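Local coordinates for protein probable 2-dehydropantoate 2-reductase (Bacillus subtilis, PDB 3EGO) that probably catalyses the NADPH-dependent reduction of 2-dehydropantoate (ketopantoate) to (R)-pantoate, the second step in making pantoate for pantothenate, at residues 219-222 with 223-226; 209-212 with 213-217; 153-156 with 157-161. All blocks are in the same frame, centred on the assembly; numbering follows the deposited sequence.

Contact 1 (219-222 with 223-226); sequences ACRI and LKLE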
# COMPACT_ATOMS: atom_id res chain seq x y z
N ALA A 219 -12.80 9.61 10.47
CA ALA A 219 -14.07 9.00 10.10
C ALA A 219 -15.13 9.37 11.10
O ALA A 219 -16.25 9.73 10.74
CB ALA A 219 -13.93 7.47 10.03
N CYS A 220 -14.77 9.27 12.38
CA CYS A 220 -15.68 9.58 13.48
C CYS A 220 -16.26 11.00 13.35
O CYS A 220 -17.48 11.18 13.42
CB CYS A 220 -14.98 9.35 14.81
SG CYS A 220 -15.97 9.68 16.32
N ARG A 221 -15.40 11.99 13.11
CA ARG A 221 -15.88 13.36 12.87
C ARG A 221 -16.74 13.53 11.61
O ARG A 221 -17.77 14.22 11.65
CB ARG A 221 -14.72 14.35 12.85
CG ARG A 221 -15.15 15.79 12.57
CD ARG A 221 -16.22 16.30 13.60
NE ARG A 221 -16.73 17.63 13.22
CZ ARG A 221 -17.71 17.83 12.35
NH1 ARG A 221 -18.32 16.79 11.78
NH2 ARG A 221 -18.09 19.07 12.04
N ILE A 222 -16.34 12.92 10.50
CA ILE A 222 -17.10 13.03 9.25
C ILE A 222 -18.53 12.49 9.45
O ILE A 222 -19.51 13.06 8.95
CB ILE A 222 -16.40 12.22 8.10
CG1 ILE A 222 -15.10 12.91 7.65
CG2 ILE A 222 -17.31 12.07 6.92
CD1 ILE A 222 -14.07 11.92 7.00
N LEU A 223 -18.63 11.39 10.18
CA LEU A 223 -19.94 10.74 10.40
C LEU A 223 -20.74 11.39 11.54
O LEU A 223 -21.95 11.08 11.72
CB LEU A 223 -19.76 9.25 10.72
CG LEU A 223 -19.15 8.41 9.60
CD1 LEU A 223 -18.68 7.08 10.15
CD2 LEU A 223 -20.10 8.24 8.39
N LYS A 224 -20.06 12.22 12.34
CA LYS A 224 -20.66 12.84 13.52
C LYS A 224 -21.24 11.79 14.48
O LYS A 224 -22.41 11.86 14.86
CB LYS A 224 -21.76 13.81 13.06
CG LYS A 224 -21.24 15.00 12.29
CD LYS A 224 -22.35 15.69 11.52
CE LYS A 224 -21.89 17.02 10.99
NZ LYS A 224 -22.95 17.66 10.15
N LEU A 225 -20.42 10.82 14.85
CA LEU A 225 -20.86 9.74 15.70
C LEU A 225 -21.18 10.23 17.10
O LEU A 225 -20.36 10.91 17.72
CB LEU A 225 -19.78 8.66 15.78
CG LEU A 225 -19.50 7.98 14.45
CD1 LEU A 225 -18.59 6.80 14.68
CD2 LEU A 225 -20.81 7.55 13.79
N GLU A 226 -22.35 9.83 17.60
CA GLU A 226 -22.78 10.19 18.94
C GLU A 226 -21.68 9.93 19.97
O GLU A 226 -21.01 10.86 20.41
CB GLU A 226 -24.06 9.42 19.32
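A Schellman motif closes the C-terminal end of helix 206-223, where C220 and R221 offer their carbonyls to the turn formed by K224 and L225. K224, with phi at +56°, is the C-prime residue, and this left-handed backbone swings the chain round so that L225 N bonds C220 O at 3.3 Å. Inside that link a weak bond runs from K224 N to R221 O. One residue earlier the regular helical pattern still holds, L223 N reaching A219 O at 3.0 Å.

The last carbonyls of the helix turn to partners beyond it: L223 O accepts from Y175 OH, and I222 O from Q275 NE2. R221 and K224 lie side by side and point the same way, K224 CG approaching the guanidinium obliquely at 3.5 Å from R221 NH1. That nitrogen is tied to Q275 OE1, while the charged ends, NH1 of R221 and NZ of K224, stay 5.0 Å apart. L225 packs on T179 and I183 of helix 174-195. A chi1 of -179° sets the C220 sulfur beside its own carbonyl carbon, where SG meets L225 CB at 4.0 Å.

Contact 2 (209-212 with 213-217); sequences LAFM and KLVFQ
F211 and V215, one helical turn apart on helix 206-223, bring their side chains together at an angle, V215 CG2 lying 3.8 Å from F211 CE2 in an oblique approach to the ring. Four successive i to i+4 hydrogen bonds hold the backbone beneath them. K213 N donates to L209 O and L214 N to A210 O, both donors tilted somewhat from the carbonyl plane. The next two are more nearly collinear with their carbonyls: V215 N meets F211 O at 3.0 Å, and F216 N meets M212 O at 2.7 Å with an N-H...O angle of 163°. Q217 N continues the series onto K213 O. Every carbonyl from L209 to K213 thus has an amide donor four residues on.

Aliphatic groups pack round these satisfied oxygens. L214 CB sits 3.4 Å from F211 O, and V215 CB approaches M212 O at the same distance. V215 places CG2 anti to its carbonyl carbon, which turns this methyl back along the helix toward the phenyl ring, and CG2 is also 3.6 Å from F211 O.

The other faces of the helix meet different partners. M212 reaches C187 and L191 of helix 174-195, and F216 meets the ring of W232. F211 is edge-to-face with H281 of its own chain and stacks on F284 of the second subunit; A210 and F211 pack on V280, and L214 on H281, all of that second subunit.

The carbonyls of L209 to K213 and the amides of K213 to Q217 are paired with one another, which leaves the side chains to make mainly apolar and aromatic contacts, with a histidine among the partners at the dimer interface.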
# COMPACT_ATOMS: atom_id res chain seq x y z
N LEU A 209 -1.78 0.54 15.54
CA LEU A 209 -2.92 0.93 16.37
C LEU A 209 -3.09 2.45 16.35
O LEU A 209 -4.20 2.99 16.22
CB LEU A 209 -2.70 0.41 17.81
CG LEU A 209 -3.70 0.70 18.94
CD1 LEU A 209 -4.99 -0.10 18.81
CD2 LEU A 209 -3.02 0.37 20.25
N ALA A 210 -1.96 3.16 16.50
CA ALA A 210 -1.93 4.61 16.42
C ALA A 210 -2.37 5.12 15.05
O ALA A 210 -3.12 6.11 14.94
CB ALA A 210 -0.49 5.15 16.77
N PHE A 211 -1.92 4.46 13.98
CA PHE A 211 -2.43 4.85 12.67
C PHE A 211 -3.93 4.60 12.52
O PHE A 211 -4.67 5.45 12.04
CB PHE A 211 -1.64 4.12 11.57
CG PHE A 211 -1.81 4.72 10.21
CD1 PHE A 211 -0.82 5.55 9.66
CD2 PHE A 211 -2.95 4.45 9.46
CE1 PHE A 211 -1.00 6.11 8.38
CE2 PHE A 211 -3.12 4.98 8.17
CZ PHE A 211 -2.14 5.83 7.63
N MET A 212 -4.40 3.42 12.96
CA MET A 212 -5.87 3.19 13.02
C MET A 212 -6.63 4.29 13.77
O MET A 212 -7.69 4.74 13.34
CB MET A 212 -6.20 1.81 13.62
CG MET A 212 -7.60 1.28 13.18
SD MET A 212 -8.05 -0.43 13.63
CE MET A 212 -7.68 -0.45 15.36
N LYS A 213 -6.10 4.71 14.91
CA LYS A 213 -6.75 5.77 15.71
C LYS A 213 -6.89 7.05 14.92
O LYS A 213 -7.93 7.73 14.97
CB LYS A 213 -5.98 6.01 16.99
CG LYS A 213 -6.83 6.55 18.14
CD LYS A 213 -5.95 6.92 19.31
CE LYS A 213 -6.77 7.62 20.39
NZ LYS A 213 -6.02 7.57 21.68
N LEU A 214 -5.83 7.40 14.18
CA LEU A 214 -5.86 8.58 13.32
C LEU A 214 -6.93 8.47 12.25
O LEU A 214 -7.62 9.45 11.93
CB LEU A 214 -4.48 8.80 12.67
CG LEU A 214 -3.33 9.27 13.56
CD1 LEU A 214 -2.04 9.35 12.75
CD2 LEU A 214 -3.69 10.63 14.18
N VAL A 215 -7.05 7.28 11.67
CA VAL A 215 -8.14 7.03 10.73
C VAL A 215 -9.50 7.12 11.46
O VAL A 215 -10.43 7.76 10.99
CB VAL A 215 -7.99 5.65 10.04
CG1 VAL A 215 -9.21 5.33 9.20
CG2 VAL A 215 -6.73 5.66 9.14
N PHE A 216 -9.59 6.49 12.62
CA PHE A 216 -10.87 6.56 13.38
C PHE A 216 -11.32 8.03 13.61
O PHE A 216 -12.48 8.43 13.38
CB PHE A 216 -10.70 5.84 14.72
CG PHE A 216 -11.90 5.98 15.61
CD1 PHE A 216 -12.96 5.10 15.48
CD2 PHE A 216 -11.97 7.00 16.55
CE1 PHE A 216 -14.09 5.23 16.30
CE2 PHE A 216 -13.10 7.13 17.37
CZ PHE A 216 -14.15 6.24 17.23
N GLN A 217 -10.38 8.85 14.06
CA GLN A 217 -10.69 10.24 14.39
C GLN A 217 -11.26 10.99 13.22
O GLN A 217 -12.22 11.74 13.39
CB GLN A 217 -9.47 10.96 14.98
CG GLN A 217 -9.02 10.32 16.31
CD GLN A 217 -7.78 10.97 16.91
OE1 GLN A 217 -7.61 10.98 18.13
NE2 GLN A 217 -6.91 11.53 16.05

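Contact 3 (153-156 with 157-161); sequences DRLN and ILFQH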
# COMPACT_ATOMS: atom_id res chain seq x y z
N ASP A 153 -44.28 -0.57 9.08
CA ASP A 153 -45.28 -1.63 9.24
C ASP A 153 -45.44 -2.43 7.96
O ASP A 153 -45.81 -3.59 8.01
CB ASP A 153 -46.62 -1.06 9.73
CG ASP A 153 -46.58 -0.69 11.20
OD1 ASP A 153 -45.67 -1.15 11.95
OD2 ASP A 153 -47.50 0.06 11.60
N ARG A 154 -45.14 -1.82 6.82
CA ARG A 154 -45.20 -2.54 5.54
C ARG A 154 -44.46 -3.88 5.54
O ARG A 154 -44.85 -4.79 4.81
CB ARG A 154 -44.72 -1.65 4.38
CG ARG A 154 -45.79 -0.73 3.82
CD ARG A 154 -45.29 0.16 2.68
NE ARG A 154 -45.14 -0.52 1.39
CZ ARG A 154 -46.15 -0.83 0.57
NH1 ARG A 154 -47.41 -0.58 0.93
NH2 ARG A 154 -45.90 -1.41 -0.60
N LEU A 155 -43.42 -4.02 6.35
CA LEU A 155 -42.69 -5.29 6.37
C LEU A 155 -43.09 -6.27 7.47
O LEU A 155 -42.45 -7.31 7.63
CB LEU A 155 -41.19 -5.05 6.43
CG LEU A 155 -40.63 -4.17 5.31
CD1 LEU A 155 -39.13 -4.15 5.38
CD2 LEU A 155 -41.12 -4.58 3.89
N ASN A 156 -44.17 -5.94 8.21
CA ASN A 156 -44.63 -6.72 9.37
C ASN A 156 -45.00 -8.14 9.02
O ASN A 156 -44.57 -9.08 9.70
CB ASN A 156 -45.89 -6.09 10.02
CG ASN A 156 -45.58 -4.87 10.89
OD1 ASN A 156 -44.42 -4.56 11.18
ND2 ASN A 156 -46.65 -4.19 11.34
N ILE A 157 -45.81 -8.30 7.99
CA ILE A 157 -46.28 -9.63 7.63
C ILE A 157 -45.11 -10.37 7.03
O ILE A 157 -44.85 -11.52 7.41
CB ILE A 157 -47.53 -9.60 6.69
CG1 ILE A 157 -48.73 -9.02 7.44
CG2 ILE A 157 -47.89 -10.99 6.22
CD1 ILE A 157 -49.92 -8.71 6.52
N LEU A 158 -44.36 -9.69 6.17
CA LEU A 158 -43.21 -10.33 5.52
C LEU A 158 -42.29 -10.94 6.56
O LEU A 158 -41.92 -12.09 6.44
CB LEU A 158 -42.45 -9.36 4.60
CG LEU A 158 -43.12 -9.07 3.25
CD1 LEU A 158 -42.72 -7.69 2.75
CD2 LEU A 158 -42.78 -10.19 2.24
N PHE A 159 -41.93 -10.17 7.60
CA PHE A 159 -40.97 -10.59 8.58
C PHE A 159 -41.59 -11.09 9.87
O PHE A 159 -40.90 -11.27 10.86
CB PHE A 159 -39.98 -9.46 8.91
CG PHE A 159 -39.10 -9.05 7.77
CD1 PHE A 159 -38.85 -9.92 6.71
CD2 PHE A 159 -38.51 -7.78 7.76
CE1 PHE A 159 -38.01 -9.53 5.65
CE2 PHE A 159 -37.66 -7.37 6.72
CZ PHE A 159 -37.42 -8.25 5.66
N GLN A 160 -42.89 -11.37 9.85
CA GLN A 160 -43.60 -11.84 11.04
C GLN A 160 -42.97 -13.11 11.60
O GLN A 160 -42.78 -13.23 12.81
CB GLN A 160 -45.09 -12.10 10.72
CG GLN A 160 -45.89 -12.50 11.97
CD GLN A 160 -47.35 -12.79 11.70
OE1 GLN A 160 -47.81 -12.80 10.55
NE2 GLN A 160 -48.11 -13.02 12.78
N HIS A 161 -42.67 -14.07 10.72
CA HIS A 161 -42.12 -15.35 11.14
C HIS A 161 -40.81 -15.69 10.45
O HIS A 161 -40.74 -15.70 9.21
CB HIS A 161 -43.14 -16.46 10.87
CG HIS A 161 -44.34 -16.37 11.77
ND1 HIS A 161 -45.63 -16.31 11.28
CD2 HIS A 161 -44.44 -16.32 13.12
CE1 HIS A 161 -46.47 -16.23 12.30
NE2 HIS A 161 -45.78 -16.23 13.42
O HOH W 1 -45.38 -7.34 5.06
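The backbone from L155 to F159 makes a single helix-like turn closed by F159 N donating to L155 O at 2.9 Å, and a type I beta turn from I157 to Q160 overlaps it, with Q160 N bonded to I157 O. A water completes the coil: it donates to R154 O at 2.6 Å and accepts from L158 N at 2.8 Å, taking the place of a direct link between those two groups. At the start of the segment, N156 N bonds D153 O, and a weak hydrogen bond from N156 ND2 to D153 OD1 joins their side chains.

L155 is the side chain on which the others converge. Its CD2 methyl meets L158 CD1 at 3.7 Å, the two leucines crossing at an angle. Its other methyl, CD1, lies 3.8 Å from CE2 of F159, and the two side chains lie side by side, pointing the same way. Setting CG of F159 anti to its carbonyl carbon (chi1 -65°) carries the ring back beside L155, and F159 CB stays 3.5 Å from L155 O. Replacing F159 with an alanine would probably leave L155 CD1 without its aromatic neighbour and open a gap beside W144.

In the fold, this loop between strands 142-146 and 168-170 lies against the mixed sheet of the Rossmann-type domain, which probably binds NADP(+). L155, L158 and F159 all touch L70 of strand 70-73, F159 also meets L96 of strand 94-97 and the ring of W144 edge-to-face, and R154 NE bonds N94 OD1 while its side chain packs on S116 and Y118 of strand 116-128.

How the contacts relate
From the N terminus, contact 3 comes first, in the loop between strands 142-146 and 168-170, which it joins to strands 70-73, 94-97 and 116-128 of the Rossmann-type sheet. In the C-terminal helical part, contact 2 lies along the body of helix 206-223, and contact 1 spans its end and the start of the loop to helix 228-241. Both join this helix to helices 174-195 and 228-241, and contact 2 also reaches the second subunit. All three are local and in series; none closes a long loop, encloses or crosses another. Contacts 1 and 2 have centres 13 Å apart, whereas contacts 2 and 3, their centres about 41 Å apart, lie on opposite sides of the chain's centre.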